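Local coordinates for trehalose synthase regulatory protein (Candida albicans, PDB 5HUS), which probably regulates the trehalose synthase complex of this yeast and has a C-terminal domain of the trehalose-phosphatase family in the HAD superfamily, at residues V246-G251 and A258-V263. Residues are numbered along the deposited sequence; the frame is centred on the assembly and turned at random.
Sequences VLYSGG and ANYEYV
In the beta-alpha-beta unit built from strand 243-250, helix 254-265 and strand 272-278 of the HAD-type Rossmann-like core, Tyr248 projects from the strand between Asn259, Tyr260 and Val263 of the returning helix. Strand 246-250 and helix 258-263 run nearly antiparallel (165°), with axes 8.9 Å apart at their closest. Asn259 covers one face of the Tyr248 ring with its CB, 3.7 Å from the ring centroid in a CH-pi contact. Its amide is turned 67° from that ring; ND2 stays above the same face and, beyond the rim, donates from that side to Tyr248 OH at 2.9 Å, almost straight and within the amide plane. The same hydroxyl is hydrogen-bonded to Asp256 OD1, while Ser201 OG is hydrogen-bonded to Asn259 OD1, so both ends of the amide are held. Tyr260 lies obliquely to Tyr248, its CE1 at the ring edge 3.4 Å from Tyr248 CD1. With CG anti to its carbonyl carbon (chi1 -65°), Tyr260 reaches across to the C-terminal end of the strand, where OH donates to Gly251 O at 2.8 Å. Farther back, Val263 CG2 packs 3.7 Å from Tyr248 CB; more loosely, Val263 CG1 lies 4.3 Å from Val246 CG1. The buried interface is flanked by helix 200-213, which touches Asn259, and by the neighbouring parallel strands: 20-26 meets Tyr248, while 272-278 meets Tyr260 and Val263 through Thr275.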
ATOM      1  N   VAL A 246       0.628 -10.367 -12.472  1.00 20.15           N
ATOM      2  CA  VAL A 246       0.532  -9.383 -11.388  1.00 17.74           C
ATOM      3  C   VAL A 246       1.919  -9.091 -10.824  1.00 23.42           C
ATOM      4  O   VAL A 246       2.720 -10.006 -10.611  1.00 22.88           O
ATOM      5  CB  VAL A 246      -0.389  -9.863 -10.248  1.00 22.28           C
ATOM      6  CG1 VAL A 246      -0.513  -8.787  -9.169  1.00 20.81           C
ATOM      7  CG2 VAL A 246      -1.762 -10.230 -10.783  1.00 28.29           C
ATOM      8  N   LEU A 247       2.206  -7.815 -10.591  1.00 20.37           N
ATOM      9  CA  LEU A 247       3.484  -7.414 -10.025  1.00 17.57           C
ATOM     10  C   LEU A 247       3.250  -6.459  -8.861  1.00 18.65           C
ATOM     11  O   LEU A 247       2.402  -5.574  -8.940  1.00 20.49           O
ATOM     12  CB  LEU A 247       4.367  -6.753 -11.093  1.00 18.23           C
ATOM     13  CG  LEU A 247       5.805  -6.344 -10.740  1.00 20.06           C
ATOM     14  CD1 LEU A 247       6.668  -6.389 -11.996  1.00 20.26           C
ATOM     15  CD2 LEU A 247       5.897  -4.955 -10.111  1.00 25.43           C
ATOM     16  N   TYR A 248       3.999  -6.645  -7.781  1.00 21.09           N
ATOM     17  CA  TYR A 248       3.957  -5.708  -6.661  1.00 17.57           C
ATOM     18  C   TYR A 248       5.364  -5.270  -6.333  1.00 16.88           C
ATOM     19  O   TYR A 248       6.262  -6.106  -6.231  1.00 19.94           O
ATOM     20  CB  TYR A 248       3.296  -6.343  -5.429  1.00 15.97           C
ATOM     21  CG  TYR A 248       3.321  -5.467  -4.196  1.00 17.51           C
ATOM     22  CD1 TYR A 248       4.403  -5.491  -3.318  1.00 20.05           C
ATOM     23  CD2 TYR A 248       2.274  -4.593  -3.920  1.00 18.93           C
ATOM     24  CE1 TYR A 248       4.439  -4.674  -2.198  1.00 19.61           C
ATOM     25  CE2 TYR A 248       2.300  -3.775  -2.804  1.00 20.73           C
ATOM     26  CZ  TYR A 248       3.383  -3.824  -1.948  1.00 19.71           C
ATOM     27  OH  TYR A 248       3.419  -3.031  -0.824  1.00 23.73           O
ATOM     28  N   SER A 249       5.561  -3.959  -6.186  1.00 16.85           N
ATOM     29  CA  SER A 249       6.844  -3.427  -5.757  1.00 21.69           C
ATOM     30  C   SER A 249       6.654  -2.604  -4.495  1.00 23.35           C
ATOM     31  O   SER A 249       5.681  -1.858  -4.374  1.00 22.85           O
ATOM     32  CB  SER A 249       7.483  -2.569  -6.847  1.00 24.95           C
ATOM     33  OG  SER A 249       8.732  -2.063  -6.405  1.00 30.96           O
ATOM     34  N   GLY A 250       7.581  -2.735  -3.556  1.00 20.42           N
ATOM     35  CA  GLY A 250       7.486  -1.970  -2.331  1.00 18.62           C
ATOM     36  C   GLY A 250       8.828  -1.752  -1.677  1.00 23.43           C
ATOM     37  O   GLY A 250       9.863  -1.705  -2.348  1.00 24.28           O
ATOM     38  N   GLY A 251       8.799  -1.604  -0.361  1.00 23.62           N
ATOM     39  CA  GLY A 251      10.007  -1.488   0.426  1.00 27.70           C
ATOM     40  C   GLY A 251      10.101  -2.639   1.403  1.00 25.40           C
ATOM     41  O   GLY A 251       9.530  -3.704   1.182  1.00 25.53           O
ATOM     42  N   ALA A 258       3.579  -8.480   4.008  1.00 25.81           N
ATOM     43  CA  ALA A 258       2.279  -9.122   3.861  1.00 23.66           C
ATOM     44  C   ALA A 258       1.836  -9.072   2.405  1.00 25.18           C
ATOM     45  O   ALA A 258       1.277 -10.038   1.889  1.00 21.56           O
ATOM     46  CB  ALA A 258       1.243  -8.473   4.757  1.00 24.07           C
ATOM     47  N   ASN A 259       2.088  -7.945   1.746  1.00 20.59           N
ATOM     48  CA  ASN A 259       1.760  -7.822   0.329  1.00 20.17           C
ATOM     49  C   ASN A 259       2.609  -8.740  -0.552  1.00 19.32           C
ATOM     50  O   ASN A 259       2.092  -9.330  -1.500  1.00 20.28           O
ATOM     51  CB  ASN A 259       1.901  -6.366  -0.126  1.00 19.19           C
ATOM     52  CG  ASN A 259       0.868  -5.453   0.517  1.00 23.01           C
ATOM     53  OD1 ASN A 259      -0.188  -5.909   0.951  1.00 25.77           O
ATOM     54  ND2 ASN A 259       1.169  -4.158   0.581  1.00 20.20           N
ATOM     55  N   TYR A 260       3.904  -8.861  -0.257  1.00 20.21           N
ATOM     56  CA  TYR A 260       4.763  -9.756  -1.045  1.00 20.18           C
ATOM     57  C   TYR A 260       4.261 -11.189  -0.942  1.00 22.91           C
ATOM     58  O   TYR A 260       4.119 -11.887  -1.942  1.00 20.76           O
ATOM     59  CB  TYR A 260       6.227  -9.710  -0.583  1.00 17.67           C
ATOM     60  CG  TYR A 260       6.920  -8.390  -0.788  1.00 19.70           C
ATOM     61  CD1 TYR A 260       6.775  -7.675  -1.969  1.00 22.73           C
ATOM     62  CD2 TYR A 260       7.718  -7.854   0.210  1.00 23.34           C
ATOM     63  CE1 TYR A 260       7.421  -6.457  -2.148  1.00 20.84           C
ATOM     64  CE2 TYR A 260       8.356  -6.644   0.046  1.00 20.76           C
ATOM     65  CZ  TYR A 260       8.203  -5.949  -1.127  1.00 21.69           C
ATOM     66  OH  TYR A 260       8.841  -4.743  -1.270  1.00 22.90           O
ATOM     67  N   GLU A 261       4.005 -11.624   0.282  1.00 26.17           N
ATOM     68  CA  GLU A 261       3.534 -12.986   0.503  1.00 26.97           C
ATOM     69  C   GLU A 261       2.210 -13.243  -0.211  1.00 25.79           C
ATOM     70  O   GLU A 261       2.008 -14.315  -0.789  1.00 26.01           O
ATOM     71  CB  GLU A 261       3.408 -13.257   2.002  1.00 26.02           C
ATOM     72  CG  GLU A 261       4.748 -13.291   2.722  1.00 27.69           C
ATOM     73  CD  GLU A 261       4.602 -13.445   4.224  1.00 45.51           C
ATOM     74  OE1 GLU A 261       3.501 -13.805   4.679  1.00 40.70           O
ATOM     75  OE2 GLU A 261       5.590 -13.200   4.950  1.00 46.54           O
ATOM     76  N   TYR A 262       1.317 -12.256  -0.194  1.00 22.96           N
ATOM     77  CA  TYR A 262       0.029 -12.396  -0.875  1.00 21.14           C
ATOM     78  C   TYR A 262       0.186 -12.485  -2.392  1.00 24.40           C
ATOM     79  O   TYR A 262      -0.392 -13.367  -3.032  1.00 26.00           O
ATOM     80  CB  TYR A 262      -0.910 -11.233  -0.517  1.00 20.87           C
ATOM     81  CG  TYR A 262      -2.224 -11.273  -1.276  1.00 23.93           C
ATOM     82  CD1 TYR A 262      -3.014 -12.418  -1.280  1.00 22.11           C
ATOM     83  CD2 TYR A 262      -2.672 -10.171  -1.993  1.00 23.17           C
ATOM     84  CE1 TYR A 262      -4.212 -12.464  -1.979  1.00 26.75           C
ATOM     85  CE2 TYR A 262      -3.868 -10.203  -2.691  1.00 23.76           C
ATOM     86  CZ  TYR A 262      -4.635 -11.355  -2.684  1.00 30.55           C
ATOM     87  OH  TYR A 262      -5.827 -11.392  -3.373  1.00 26.68           O
ATOM     88  N   VAL A 263       0.962 -11.572  -2.973  1.00 22.13           N
ATOM     89  CA  VAL A 263       1.156 -11.578  -4.414  1.00 20.10           C
ATOM     90  C   VAL A 263       1.908 -12.838  -4.841  1.00 22.42           C
ATOM     91  O   VAL A 263       1.602 -13.413  -5.881  1.00 23.91           O
ATOM     92  CB  VAL A 263       1.897 -10.310  -4.888  1.00 20.42           C
ATOM     93  CG1 VAL A 263       2.256 -10.411  -6.358  1.00 24.53           C
ATOM     94  CG2 VAL A 263       1.012  -9.096  -4.637  1.00 22.19           C
TER